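Local coordinates for protein putative citrate lyase (Ralstonia eutropha, PDB 3QQW) that probably acts as a magnesium-dependent lyase of the HpcH/HpaI aldolase/citrate lyase family, perhaps cleaving (S)-citramalyl-CoA, at residues G124-A127 / E128-Y132; Q99-D102 / I103-G107; V43-G46 / P47-D50; D78-H82 / G83-A87. All blocks are in the same frame, centred on the assembly; numbering follows the deposited sequence. Where two conformers were deposited one is given.

Contact 1 of 4, residues G124-A127 / E128-Y132; sequences GQVA and EVIRY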
ATOM      1  N   GLY C 124     -15.563 -10.087 -10.248  1.00 49.43           N
ATOM      2  CA  GLY C 124     -16.535 -10.892 -10.987  1.00 48.77           C
ATOM      3  C   GLY C 124     -17.929 -10.305 -11.032  1.00 51.09           C
ATOM      4  O   GLY C 124     -18.553 -10.290 -12.093  1.00 52.53           O
ATOM      5  N   GLN C 125     -18.420  -9.810  -9.883  1.00 46.43           N
ATOM      6  CA  GLN C 125     -19.718  -9.158  -9.765  1.00 46.42           C
ATOM      7  C   GLN C 125     -19.768  -7.933 -10.671  1.00 51.10           C
ATOM      8  O   GLN C 125     -20.725  -7.795 -11.424  1.00 54.03           O
ATOM      9  CB  GLN C 125     -19.991  -8.729  -8.306  1.00 47.62           C
ATOM     10  CG  GLN C 125     -20.424  -9.849  -7.389  1.00 50.74           C
ATOM     11  CD  GLN C 125     -20.913  -9.333  -6.060  1.00 65.52           C
ATOM     12  OE1 GLN C 125     -20.612  -8.212  -5.657  1.00 61.52           O
ATOM     13  NE2 GLN C 125     -21.694 -10.138  -5.343  1.00 58.99           N
ATOM     14  N   VAL C 126     -18.704  -7.080 -10.646  1.00 44.11           N
ATOM     15  CA  VAL C 126     -18.599  -5.850 -11.438  1.00 41.81           C
ATOM     16  C   VAL C 126     -18.651  -6.191 -12.929  1.00 46.98           C
ATOM     17  O   VAL C 126     -19.466  -5.626 -13.673  1.00 46.84           O
ATOM     18  CB  VAL C 126     -17.345  -5.023 -11.079  1.00 43.12           C
ATOM     19  CG1 VAL C 126     -17.350  -3.703 -11.823  1.00 42.58           C
ATOM     20  CG2 VAL C 126     -17.267  -4.765  -9.579  1.00 41.63           C
ATOM     21  N   ALA C 127     -17.812  -7.146 -13.338  1.00 42.53           N
ATOM     22  CA  ALA C 127     -17.723  -7.634 -14.713  1.00 41.09           C
ATOM     23  C   ALA C 127     -19.086  -8.124 -15.202  1.00 45.73           C
ATOM     24  O   ALA C 127     -19.468  -7.789 -16.316  1.00 44.59           O
ATOM     25  CB  ALA C 127     -16.682  -8.749 -14.799  1.00 41.83           C
ATOM     26  N   GLU C 128     -19.841  -8.845 -14.348  1.00 45.78           N
ATOM     27  CA  GLU C 128     -21.173  -9.396 -14.655  1.00 47.88           C
ATOM     28  C   GLU C 128     -22.190  -8.286 -14.909  1.00 48.04           C
ATOM     29  O   GLU C 128     -22.963  -8.368 -15.865  1.00 49.49           O
ATOM     30  CB  GLU C 128     -21.650 -10.297 -13.496  1.00 50.97           C
ATOM     31  CG  GLU C 128     -22.993 -11.007 -13.683  1.00 68.60           C
ATOM     32  CD  GLU C 128     -23.636 -11.553 -12.417  1.00 97.01           C
ATOM     33  OE1 GLU C 128     -23.277 -11.100 -11.304  1.00 93.73           O
ATOM     34  OE2 GLU C 128     -24.530 -12.419 -12.545  1.00 93.10           O
ATOM     35  N   VAL C 129     -22.159  -7.241 -14.069  1.00 41.57           N
ATOM     36  CA  VAL C 129     -23.062  -6.102 -14.131  1.00 38.34           C
ATOM     37  C   VAL C 129     -22.756  -5.299 -15.402  1.00 40.00           C
ATOM     38  O   VAL C 129     -23.687  -4.918 -16.106  1.00 38.76           O
ATOM     39  CB  VAL C 129     -22.974  -5.238 -12.827  1.00 39.92           C
ATOM     40  CG1 VAL C 129     -23.839  -3.998 -12.931  1.00 37.74           C
ATOM     41  CG2 VAL C 129     -23.364  -6.050 -11.593  1.00 39.63           C
ATOM     42  N   ILE C 130     -21.460  -5.079 -15.705  1.00 37.36           N
ATOM     43  CA  ILE C 130     -21.024  -4.313 -16.883  1.00 38.62           C
ATOM     44  C   ILE C 130     -21.459  -5.022 -18.184  1.00 43.69           C
ATOM     45  O   ILE C 130     -21.981  -4.371 -19.110  1.00 44.14           O
ATOM     46  CB  ILE C 130     -19.498  -4.046 -16.843  1.00 41.82           C
ATOM     47  CG1 ILE C 130     -19.181  -2.982 -15.810  1.00 40.20           C
ATOM     48  CG2 ILE C 130     -18.945  -3.666 -18.229  1.00 43.55           C
ATOM     49  CD1 ILE C 130     -17.729  -2.995 -15.445  1.00 50.16           C
ATOM     50  N   ARG C 131     -21.261  -6.352 -18.218  1.00 39.81           N
ATOM     51  CA  ARG C 131     -21.636  -7.218 -19.327  0.50 41.67           C
ATOM     52  C   ARG C 131     -23.163  -7.138 -19.545  1.00 47.30           C
ATOM     53  O   ARG C 131     -23.623  -7.074 -20.682  1.00 50.51           O
ATOM     54  CB  ARG C 131     -21.170  -8.648 -18.996  0.50 41.76           C
ATOM     55  CG  ARG C 131     -21.352  -9.709 -20.070  0.50 50.80           C
ATOM     56  CD  ARG C 131     -20.521 -10.944 -19.726  0.50 51.47           C
ATOM     57  NE  ARG C 131     -21.042 -11.710 -18.581  0.50 41.87           N
ATOM     58  CZ  ARG C 131     -20.407 -11.888 -17.422  0.50 43.94           C
ATOM     59  NH1 ARG C 131     -19.204 -11.367 -17.227  0.50 29.49           N
ATOM     60  NH2 ARG C 131     -20.969 -12.591 -16.455  0.50 27.19           N
ATOM     61  N   TYR C 132     -23.942  -7.150 -18.433  1.00 41.23           N
ATOM     62  CA  TYR C 132     -25.396  -7.105 -18.499  1.00 40.36           C
ATOM     63  C   TYR C 132     -25.869  -5.745 -19.029  1.00 44.41           C
ATOM     64  O   TYR C 132     -26.722  -5.723 -19.905  1.00 46.97           O
ATOM     65  CB  TYR C 132     -26.039  -7.439 -17.136  1.00 39.88           C
ATOM     66  CG  TYR C 132     -27.542  -7.597 -17.247  1.00 40.39           C
ATOM     67  CD1 TYR C 132     -28.100  -8.752 -17.786  1.00 43.45           C
ATOM     68  CD2 TYR C 132     -28.404  -6.557 -16.894  1.00 39.49           C
ATOM     69  CE1 TYR C 132     -29.474  -8.876 -17.958  1.00 43.87           C
ATOM     70  CE2 TYR C 132     -29.782  -6.678 -17.045  1.00 41.04           C
ATOM     71  CZ  TYR C 132     -30.312  -7.833 -17.587  1.00 52.25           C
ATOM     72  OH  TYR C 132     -31.667  -7.943 -17.741  1.00 57.07           O
TER
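Val-126 and Ile-130, one helical turn apart, lie alongside each other on the buried side of helix 123-139, pointing the same way, with CG1 of Val-126 3.7 Å from CD1 of Ile-130. With CG1 of Ile-130 anti to its carbonyl carbon (chi1 -74°) and the chain extended beyond it, CD1 is carried back toward the preceding turn. The same branch passes over the Val-126 carbonyl oxygen, which accepts a hydrogen bond from Ile-130 N at 2.9 Å. On the neighbouring flank, Val-129 sets CG2 3.2 Å from Gln-125 O.

The outer side is polar. In one of its two conformers Arg-131 folds back, with CA of Glu-128 on one face of the guanidinium, toward its rim; this placement is doubtful. The Glu-128 carboxylate leads elsewhere, into a salt bridge with Arg-98, and Gln-125 OE1 accepts from the backbone N of Thr-121. Beneath the aliphatic pair, Val-126 rests on Val-150 and Ile-130 on Val-148. The apolar flank of an amphipathic helix thus packs on strand 148-152, as the outer helices of a TIM barrel cover its strands, here in the beta-alpha-beta unit 115-117, 123-139 and 148-152.

Contact 2 of 4, residues Q99-D102 / I103-G107; sequences QDVD and IIVNG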
ATOM      1  N   GLN C  99     -33.378  -5.654 -13.187  1.00 43.88           N
ATOM      2  CA  GLN C  99     -34.636  -4.955 -13.451  1.00 43.95           C
ATOM      3  C   GLN C  99     -34.388  -3.441 -13.527  1.00 45.52           C
ATOM      4  O   GLN C  99     -34.917  -2.803 -14.431  1.00 46.49           O
ATOM      5  CB  GLN C  99     -35.673  -5.302 -12.378  1.00 45.96           C
ATOM      6  CG  GLN C  99     -37.047  -4.686 -12.620  1.00 44.06           C
ATOM      7  CD  GLN C  99     -38.006  -5.069 -11.532  1.00 58.29           C
ATOM      8  OE1 GLN C  99     -38.094  -4.401 -10.496  1.00 44.58           O
ATOM      9  NE2 GLN C  99     -38.723  -6.167 -11.738  1.00 55.05           N
ATOM     10  N   ASP C 100     -33.557  -2.882 -12.623  1.00 40.42           N
ATOM     11  CA  ASP C 100     -33.181  -1.458 -12.655  1.00 39.08           C
ATOM     12  C   ASP C 100     -32.519  -1.131 -13.973  1.00 43.68           C
ATOM     13  O   ASP C 100     -32.842  -0.132 -14.580  1.00 43.34           O
ATOM     14  CB  ASP C 100     -32.209  -1.087 -11.517  1.00 39.25           C
ATOM     15  CG  ASP C 100     -32.707  -1.171 -10.085  1.00 47.67           C
ATOM     16  OD1 ASP C 100     -33.944  -1.099  -9.873  1.00 49.36           O
ATOM     17  OD2 ASP C 100     -31.856  -1.260  -9.170  1.00 48.50           O
ATOM     18  N   VAL C 101     -31.599  -1.997 -14.424  1.00 42.46           N
ATOM     19  CA  VAL C 101     -30.855  -1.838 -15.684  1.00 41.15           C
ATOM     20  C   VAL C 101     -31.849  -1.909 -16.845  1.00 45.23           C
ATOM     21  O   VAL C 101     -31.880  -0.981 -17.658  1.00 44.53           O
ATOM     22  CB  VAL C 101     -29.696  -2.859 -15.814  1.00 42.64           C
ATOM     23  CG1 VAL C 101     -29.095  -2.834 -17.214  1.00 42.43           C
ATOM     24  CG2 VAL C 101     -28.617  -2.585 -14.766  1.00 39.98           C
ATOM     25  N   ASP C 102     -32.701  -2.960 -16.887  1.00 42.13           N
ATOM     26  CA  ASP C 102     -33.716  -3.100 -17.939  1.00 42.46           C
ATOM     27  C   ASP C 102     -34.574  -1.840 -18.071  1.00 47.95           C
ATOM     28  O   ASP C 102     -34.640  -1.252 -19.144  1.00 49.19           O
ATOM     29  CB  ASP C 102     -34.637  -4.293 -17.662  1.00 45.30           C
ATOM     30  CG  ASP C 102     -33.967  -5.639 -17.604  1.00 51.06           C
ATOM     31  OD1 ASP C 102     -32.801  -5.744 -18.064  1.00 49.65           O
ATOM     32  OD2 ASP C 102     -34.599  -6.593 -17.077  1.00 54.84           O
ATOM     33  N   ILE C 103     -35.178  -1.395 -16.963  1.00 43.99           N
ATOM     34  CA  ILE C 103     -36.082  -0.241 -16.946  1.00 43.38           C
ATOM     35  C   ILE C 103     -35.367   1.066 -17.312  1.00 44.28           C
ATOM     36  O   ILE C 103     -35.868   1.805 -18.157  1.00 42.73           O
ATOM     37  CB  ILE C 103     -36.819  -0.119 -15.573  1.00 45.65           C
ATOM     38  CG1 ILE C 103     -37.747  -1.344 -15.323  1.00 47.09           C
ATOM     39  CG2 ILE C 103     -37.607   1.182 -15.499  1.00 42.94           C
ATOM     40  CD1 ILE C 103     -38.210  -1.464 -13.867  1.00 53.06           C
ATOM     41  N   ILE C 104     -34.222   1.350 -16.667  1.00 40.35           N
ATOM     42  CA  ILE C 104     -33.515   2.607 -16.884  1.00 38.77           C
ATOM     43  C   ILE C 104     -32.853   2.663 -18.279  1.00 42.75           C
ATOM     44  O   ILE C 104     -33.036   3.650 -18.972  1.00 43.26           O
ATOM     45  CB  ILE C 104     -32.534   2.932 -15.728  1.00 39.27           C
ATOM     46  CG1 ILE C 104     -33.333   3.099 -14.413  1.00 39.59           C
ATOM     47  CG2 ILE C 104     -31.718   4.214 -16.030  1.00 36.44           C
ATOM     48  CD1 ILE C 104     -32.519   2.981 -13.130  1.00 41.91           C
ATOM     49  N   VAL C 105     -32.155   1.627 -18.710  1.00 40.51           N
ATOM     50  CA  VAL C 105     -31.496   1.680 -20.010  1.00 40.14           C
ATOM     51  C   VAL C 105     -32.535   1.760 -21.133  1.00 45.21           C
ATOM     52  O   VAL C 105     -32.421   2.658 -21.976  1.00 46.69           O
ATOM     53  CB  VAL C 105     -30.461   0.543 -20.228  1.00 42.24           C
ATOM     54  CG1 VAL C 105     -29.926   0.567 -21.663  1.00 42.58           C
ATOM     55  CG2 VAL C 105     -29.296   0.659 -19.230  1.00 39.30           C
ATOM     56  N   ASN C 106     -33.581   0.911 -21.095  1.00 40.74           N
ATOM     57  CA  ASN C 106     -34.603   0.932 -22.135  1.00 41.38           C
ATOM     58  C   ASN C 106     -35.462   2.191 -22.087  1.00 42.66           C
ATOM     59  O   ASN C 106     -35.988   2.612 -23.131  1.00 41.69           O
ATOM     60  CB  ASN C 106     -35.476  -0.314 -22.082  1.00 42.50           C
ATOM     61  CG  ASN C 106     -34.723  -1.565 -22.455  1.00 62.02           C
ATOM     62  OD1 ASN C 106     -34.105  -1.649 -23.514  1.00 62.31           O
ATOM     63  ND2 ASN C 106     -34.759  -2.569 -21.591  1.00 46.95           N
ATOM     64  N   GLY C 107     -35.516   2.815 -20.913  1.00 38.00           N
ATOM     65  CA  GLY C 107     -36.357   3.972 -20.695  1.00 38.51           C
ATOM     66  C   GLY C 107     -35.739   5.338 -20.842  1.00 47.96           C
ATOM     67  O   GLY C 107     -36.465   6.296 -21.113  1.00 48.82           O
TER
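Gln-99 holds CG anti to its backbone N (chi1 -176°), and Ile-103 holds CG1 anti to its carbonyl carbon (chi1 -64°); these two settings lay the side chains alongside each other, with CG of Gln-99 3.6 Å from CD1 of Ile-103. A second pair, Val-101 and Val-105, also points one way, and CG1 of the first meets CG2 of the second at 4.0 Å. Ile-104 turns its CD1 over the Asp-100 carbonyl oxygen, at 3.4 Å.

The two pairs serve different neighbours. Ile-103 packs on Ala-68 and the chains of Arg-65 and Glu-69 in helix 64-76, whereas Val-101 lies against Tyr-132 and Val-105 against Val-136, both of helix 123-139. Helix 97-107 is thus wedged between its two neighbours in the outer layer of the barrel.

Toward the C-terminal end, Asn-106 doubles back on the previous turn. Its N donates to Asp-102 O at 3.1 Å, and its amide ND2 reaches the same oxygen at 2.8 Å, though that second bond is weak, bent to 123° at the hydrogen. Both carboxylates are bonded beyond the helix, Asp-100 OD2 to His-90 ND1 and Asp-102 OD1 to the Tyr-132 hydroxyl. The two bonds to Asp-102 O therefore hold the Asn-106 side chain against the last turn, while Asp-100 is tied to His-90 near the predicted substrate site.

Contact 3 of 4, residues V43-G46 / P47-D50; sequences VEYG and PVFD
Tyr-45 and Phe-49 bring their rings together at the end of helix 32-45, CD2 of the tyrosine lying 3.8 Å from CE1 of the phenylalanine. The two rings meet obliquely. Phe-49 achieves this with CG between its backbone N and carbonyl carbon (chi1 71°), a rotation that swings the ring back from the start of strand 49-54 toward the helix. Val-48 packs against the base of the tyrosine. Its CG2 likewise sits between the backbone N and the carbonyl carbon (chi1 -63°), which turns that methyl to face CB of Tyr-45 at 4.0 Å, while CG1 of Val-48 is at the same distance from Tyr-45 O.

This is the alpha-to-beta turn of the first beta-alpha-beta unit of the TIM barrel, in which strand 25-29, helix 32-45 and strand 49-54 follow one another. The reversal starts at Gly-46, whose positive phi (97°) takes the chain out of the helix, a conformation with little room for any side chain, since it brings that position close to the carbonyl oxygen of Tyr-45. An inverse gamma turn centred on Pro-47 completes it. Val-48 N donates to Gly-46 O from above the carbonyl plane, bridging the proline.

Helix 260-267 packs on these side chains: Ile-260 touches both Tyr-45 and Phe-49, and Val-264 touches Val-48. Phe-49 also leans on Cys-25 and His-27 of the neighbouring strand 25-29, and its carbonyl oxygen accepts a hydrogen bond from NE2 of Gln-42.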
ATOM      1  N   VAL C  43     -29.371  23.664 -15.050  1.00 39.00           N
ATOM      2  CA  VAL C  43     -29.717  24.690 -16.025  1.00 40.73           C
ATOM      3  C   VAL C  43     -29.244  26.036 -15.477  1.00 46.88           C
ATOM      4  O   VAL C  43     -28.686  26.842 -16.220  1.00 48.08           O
ATOM      5  CB  VAL C  43     -31.233  24.659 -16.363  1.00 43.69           C
ATOM      6  CG1 VAL C  43     -31.602  25.782 -17.298  1.00 43.47           C
ATOM      7  CG2 VAL C  43     -31.611  23.317 -16.985  1.00 42.73           C
ATOM      8  N   GLU C  44     -29.421  26.240 -14.160  1.00 43.65           N
ATOM      9  CA  GLU C  44     -29.046  27.467 -13.464  1.00 44.50           C
ATOM     10  C   GLU C  44     -27.518  27.636 -13.373  1.00 49.45           C
ATOM     11  O   GLU C  44     -27.008  28.703 -13.665  1.00 51.60           O
ATOM     12  CB  GLU C  44     -29.662  27.456 -12.053  1.00 45.81           C
ATOM     13  CG  GLU C  44     -29.565  28.783 -11.307  1.00 52.84           C
ATOM     14  CD  GLU C  44     -29.910  28.757  -9.831  1.00 76.37           C
ATOM     15  OE1 GLU C  44     -30.886  28.068  -9.458  1.00 63.98           O
ATOM     16  OE2 GLU C  44     -29.241  29.475  -9.053  1.00 90.89           O
ATOM     17  N   TYR C  45     -26.816  26.596 -12.951  1.00 46.96           N
ATOM     18  CA  TYR C  45     -25.379  26.591 -12.720  1.00 48.33           C
ATOM     19  C   TYR C  45     -24.550  26.256 -13.947  1.00 49.64           C
ATOM     20  O   TYR C  45     -23.375  26.616 -14.010  1.00 49.98           O
ATOM     21  CB  TYR C  45     -25.036  25.519 -11.660  1.00 48.77           C
ATOM     22  CG  TYR C  45     -25.305  25.816 -10.195  1.00 50.94           C
ATOM     23  CD1 TYR C  45     -25.918  27.002  -9.796  1.00 53.85           C
ATOM     24  CD2 TYR C  45     -24.935  24.901  -9.203  1.00 50.90           C
ATOM     25  CE1 TYR C  45     -26.158  27.270  -8.441  1.00 56.52           C
ATOM     26  CE2 TYR C  45     -25.149  25.167  -7.850  1.00 52.40           C
ATOM     27  CZ  TYR C  45     -25.755  26.349  -7.472  1.00 60.26           C
ATOM     28  OH  TYR C  45     -25.962  26.553  -6.127  1.00 61.68           O
ATOM     29  N   GLY C  46     -25.136  25.497 -14.851  1.00 44.73           N
ATOM     30  CA  GLY C  46     -24.456  24.925 -16.003  1.00 43.66           C
ATOM     31  C   GLY C  46     -24.101  23.505 -15.607  1.00 45.45           C
ATOM     32  O   GLY C  46     -24.127  23.195 -14.401  1.00 43.00           O
ATOM     33  N   PRO C  47     -23.765  22.604 -16.567  1.00 41.17           N
ATOM     34  CA  PRO C  47     -23.475  21.207 -16.182  1.00 39.74           C
ATOM     35  C   PRO C  47     -22.121  21.035 -15.443  1.00 44.35           C
ATOM     36  O   PRO C  47     -21.330  20.143 -15.762  1.00 44.83           O
ATOM     37  CB  PRO C  47     -23.536  20.457 -17.518  1.00 41.32           C
ATOM     38  CG  PRO C  47     -23.157  21.475 -18.546  1.00 46.42           C
ATOM     39  CD  PRO C  47     -23.677  22.796 -18.032  1.00 43.03           C
ATOM     40  N   VAL C  48     -21.891  21.865 -14.399  1.00 41.16           N
ATOM     41  CA  VAL C  48     -20.692  21.849 -13.519  1.00 39.43           C
ATOM     42  C   VAL C  48     -20.788  20.664 -12.561  1.00 40.15           C
ATOM     43  O   VAL C  48     -19.817  20.312 -11.903  1.00 39.27           O
ATOM     44  CB  VAL C  48     -20.431  23.187 -12.758  1.00 42.25           C
ATOM     45  CG1 VAL C  48     -20.161  24.320 -13.735  1.00 43.23           C
ATOM     46  CG2 VAL C  48     -21.561  23.535 -11.790  1.00 41.39           C
ATOM     47  N   PHE C  49     -21.964  20.042 -12.502  1.00 36.65           N
ATOM     48  CA  PHE C  49     -22.205  18.861 -11.694  1.00 35.28           C
ATOM     49  C   PHE C  49     -23.124  17.893 -12.441  1.00 39.31           C
ATOM     50  O   PHE C  49     -23.986  18.320 -13.230  1.00 38.07           O
ATOM     51  CB  PHE C  49     -22.793  19.220 -10.316  1.00 36.66           C
ATOM     52  CG  PHE C  49     -24.220  19.723 -10.342  1.00 37.60           C
ATOM     53  CD1 PHE C  49     -24.506  21.055 -10.643  1.00 39.43           C
ATOM     54  CD2 PHE C  49     -25.275  18.879 -10.014  1.00 38.29           C
ATOM     55  CE1 PHE C  49     -25.822  21.520 -10.632  1.00 40.73           C
ATOM     56  CE2 PHE C  49     -26.594  19.346 -10.022  1.00 39.96           C
ATOM     57  CZ  PHE C  49     -26.855  20.664 -10.316  1.00 38.67           C
ATOM     58  N   ASP C  50     -22.916  16.591 -12.196  1.00 34.66           N
ATOM     59  CA  ASP C  50     -23.759  15.538 -12.709  1.00 34.31           C
ATOM     60  C   ASP C  50     -24.839  15.217 -11.677  1.00 36.87           C
ATOM     61  O   ASP C  50     -24.669  15.501 -10.503  1.00 34.74           O
ATOM     62  CB  ASP C  50     -22.935  14.290 -13.027  1.00 35.64           C
ATOM     63  CG  ASP C  50     -22.048  14.395 -14.242  1.00 44.76           C
ATOM     64  OD1 ASP C  50     -22.350  15.236 -15.139  1.00 43.63           O
ATOM     65  OD2 ASP C  50     -21.095  13.598 -14.341  1.00 45.75           O
TER

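Contact 4 of 4, residues D78-H82 / G83-A87; sequences DRNVH and GRAGA
Asn-80 reaches across to Gly-83 and Ala-85 in the loop that leads from helix 64-76 into strand 85-88 of the TIM barrel, an alpha-to-beta turn in which Asn-80 itself is the centre of an inverse gamma turn. From CB the side chain heads toward the segment 83-87, and with chi1 at 174° its CG stands anti to the backbone N, placing the amide carbon 3.9 Å from CA of Gly-83. At the tip the two amide atoms divide the work. OD1 accepts a weak hydrogen bond from Gly-83 N at 3.0 Å, bent to 129° at the hydrogen. A water, 2.6 Å from Asn-80 OD1 and probably donating to it, accepts from Arg-84 N, carrying the link one residue further.

ND2 lies 3.9 Å from the methyl CB of Ala-85. It donates to Ile-75 O of helix 64-76, so the amide joins the end of that helix to the incoming strand. Gly-83 lies in this grip with positive phi (64°), where a CB would clash with His-82 O. The neighbouring Arg-84 has CG 3.7 Å from that same oxygen, then bends at chi2 and chi3 and carries its guanidinium off to Asp-50. A second water bridges the amide to the strand, accepting from Asn-80 ND2 at 2.8 Å and donating to Ala-85 O at 2.7 Å.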
ATOM      1  N   ASP C  78     -37.698  16.131 -21.106  1.00 43.48           N
ATOM      2  CA  ASP C  78     -37.253  17.445 -21.574  1.00 44.23           C
ATOM      3  C   ASP C  78     -36.649  18.256 -20.418  1.00 50.58           C
ATOM      4  O   ASP C  78     -35.829  19.156 -20.659  1.00 53.07           O
ATOM      5  CB  ASP C  78     -38.431  18.190 -22.212  1.00 45.22           C
ATOM      6  CG  ASP C  78     -38.936  17.538 -23.493  1.00 53.18           C
ATOM      7  OD1 ASP C  78     -38.114  16.916 -24.204  1.00 52.56           O
ATOM      8  OD2 ASP C  78     -40.149  17.681 -23.802  1.00 60.29           O
ATOM      9  N   ARG C  79     -37.050  17.919 -19.171  1.00 44.73           N
ATOM     10  CA  ARG C  79     -36.553  18.510 -17.923  1.00 44.88           C
ATOM     11  C   ARG C  79     -35.046  18.255 -17.802  1.00 48.05           C
ATOM     12  O   ARG C  79     -34.325  19.083 -17.246  1.00 48.69           O
ATOM     13  CB  ARG C  79     -37.300  17.894 -16.726  1.00 44.38           C
ATOM     14  CG  ARG C  79     -36.991  18.533 -15.380  1.00 47.10           C
ATOM     15  CD  ARG C  79     -38.217  19.229 -14.884  1.00 40.79           C
ATOM     16  NE  ARG C  79     -37.986  19.917 -13.612  1.00 45.21           N
ATOM     17  CZ  ARG C  79     -38.686  19.673 -12.515  1.00 50.00           C
ATOM     18  NH1 ARG C  79     -39.612  18.720 -12.507  1.00 41.70           N
ATOM     19  NH2 ARG C  79     -38.460  20.365 -11.415  1.00 36.17           N
ATOM     20  N   ASN C  80     -34.583  17.104 -18.332  1.00 42.61           N
ATOM     21  CA  ASN C  80     -33.181  16.734 -18.347  1.00 42.25           C
ATOM     22  C   ASN C  80     -32.579  17.415 -19.561  1.00 46.51           C
ATOM     23  O   ASN C  80     -32.512  16.833 -20.643  1.00 49.02           O
ATOM     24  CB  ASN C  80     -33.004  15.198 -18.339  1.00 38.61           C
ATOM     25  CG  ASN C  80     -31.584  14.743 -18.489  1.00 47.22           C
ATOM     26  OD1 ASN C  80     -30.656  15.539 -18.383  1.00 43.57           O
ATOM     27  ND2 ASN C  80     -31.383  13.466 -18.816  1.00 35.18           N
ATOM     28  N   VAL C  81     -32.170  18.670 -19.378  1.00 41.22           N
ATOM     29  CA  VAL C  81     -31.650  19.524 -20.435  1.00 40.45           C
ATOM     30  C   VAL C  81     -30.214  19.156 -20.840  1.00 44.07           C
ATOM     31  O   VAL C  81     -29.929  19.046 -22.024  1.00 45.40           O
ATOM     32  CB  VAL C  81     -31.754  21.018 -20.017  1.00 44.16           C
ATOM     33  CG1 VAL C  81     -31.104  21.922 -21.055  1.00 44.59           C
ATOM     34  CG2 VAL C  81     -33.211  21.418 -19.796  1.00 44.12           C
ATOM     35  N   HIS C  82     -29.316  19.001 -19.881  1.00 39.62           N
ATOM     36  CA  HIS C  82     -27.901  18.791 -20.171  1.00 37.89           C
ATOM     37  C   HIS C  82     -27.495  17.336 -20.391  1.00 41.76           C
ATOM     38  O   HIS C  82     -26.373  17.110 -20.837  1.00 42.68           O
ATOM     39  CB  HIS C  82     -27.032  19.433 -19.077  1.00 36.56           C
ATOM     40  CG  HIS C  82     -27.105  20.928 -19.123  1.00 39.44           C
ATOM     41  ND1 HIS C  82     -26.526  21.650 -20.154  1.00 41.89           N
ATOM     42  CD2 HIS C  82     -27.743  21.789 -18.299  1.00 39.33           C
ATOM     43  CE1 HIS C  82     -26.806  22.921 -19.906  1.00 40.68           C
ATOM     44  NE2 HIS C  82     -27.545  23.051 -18.814  1.00 40.05           N
ATOM     45  N   GLY C  83     -28.393  16.383 -20.136  1.00 37.44           N
ATOM     46  CA  GLY C  83     -28.123  14.964 -20.344  1.00 36.04           C
ATOM     47  C   GLY C  83     -27.016  14.459 -19.449  1.00 39.09           C
ATOM     48  O   GLY C  83     -26.289  13.541 -19.819  1.00 39.03           O
ATOM     49  N   ARG C  84     -26.908  15.050 -18.255  1.00 36.09           N
ATOM     50  CA  ARG C  84     -25.854  14.776 -17.267  1.00 35.01           C
ATOM     51  C   ARG C  84     -26.465  14.211 -16.012  1.00 36.21           C
ATOM     52  O   ARG C  84     -26.087  14.560 -14.877  1.00 34.62           O
ATOM     53  CB  ARG C  84     -25.012  16.063 -16.984  1.00 32.27           C
ATOM     54  CG  ARG C  84     -23.992  16.409 -18.108  1.00 36.10           C
ATOM     55  CD  ARG C  84     -23.188  15.235 -18.698  1.00 34.11           C
ATOM     56  NE  ARG C  84     -22.537  14.391 -17.675  1.00 32.00           N
ATOM     57  CZ  ARG C  84     -22.091  13.151 -17.888  1.00 43.02           C
ATOM     58  NH1 ARG C  84     -22.207  12.594 -19.083  1.00 29.64           N
ATOM     59  NH2 ARG C  84     -21.538  12.455 -16.900  1.00 34.70           N
ATOM     60  N   ALA C  85     -27.394  13.295 -16.243  1.00 32.41           N
ATOM     61  CA  ALA C  85     -28.154  12.587 -15.238  1.00 32.77           C
ATOM     62  C   ALA C  85     -27.946  11.076 -15.409  1.00 38.13           C
ATOM     63  O   ALA C  85     -28.272  10.510 -16.455  1.00 35.76           O
ATOM     64  CB  ALA C  85     -29.626  12.955 -15.366  1.00 33.88           C
ATOM     65  N   GLY C  86     -27.309  10.467 -14.410  1.00 36.39           N
ATOM     66  CA  GLY C  86     -27.054   9.032 -14.349  1.00 35.49           C
ATOM     67  C   GLY C  86     -27.937   8.404 -13.289  1.00 39.63           C
ATOM     68  O   GLY C  86     -28.753   9.093 -12.666  1.00 39.87           O
ATOM     69  N   ALA C  87     -27.781   7.105 -13.055  1.00 35.39           N
ATOM     70  CA  ALA C  87     -28.588   6.423 -12.050  1.00 34.38           C
ATOM     71  C   ALA C  87     -27.778   5.443 -11.243  1.00 38.31           C
ATOM     72  O   ALA C  87     -26.931   4.750 -11.790  1.00 39.50           O
ATOM     73  CB  ALA C  87     -29.752   5.698 -12.709  1.00 35.47           C
TER
HETATM   74  O   HOH W   1     -28.949  12.044 -18.535  1.00 37.90           O
HETATM   75  O   HOH W   2     -28.787  16.746 -17.015  1.00 41.31           O

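From the N terminus the contacts come in series, none nesting or crossing: contact 3, then 4, 2 and 1. Contacts 3 and 4 each close the turn from a helix into a barrel strand, 49-54 and 85-88, which are neighbours in the sheet; a salt bridge from Asp-50 OD1 to Arg-84 NE, 2.7 Å long, and packing of Pro-47 on His-82 join them. Contacts 2 and 1 close no loop, each lying within one outer helix. Ala-87 of contact 4 touches Ile-104 of contact 2, linking strand 85-88 to the helix after it, and Tyr-132 ties contact 1 to contact 2 through Asp-102 and Val-101. Contacts 1 and 3 lie on opposite sides of the chain's centre.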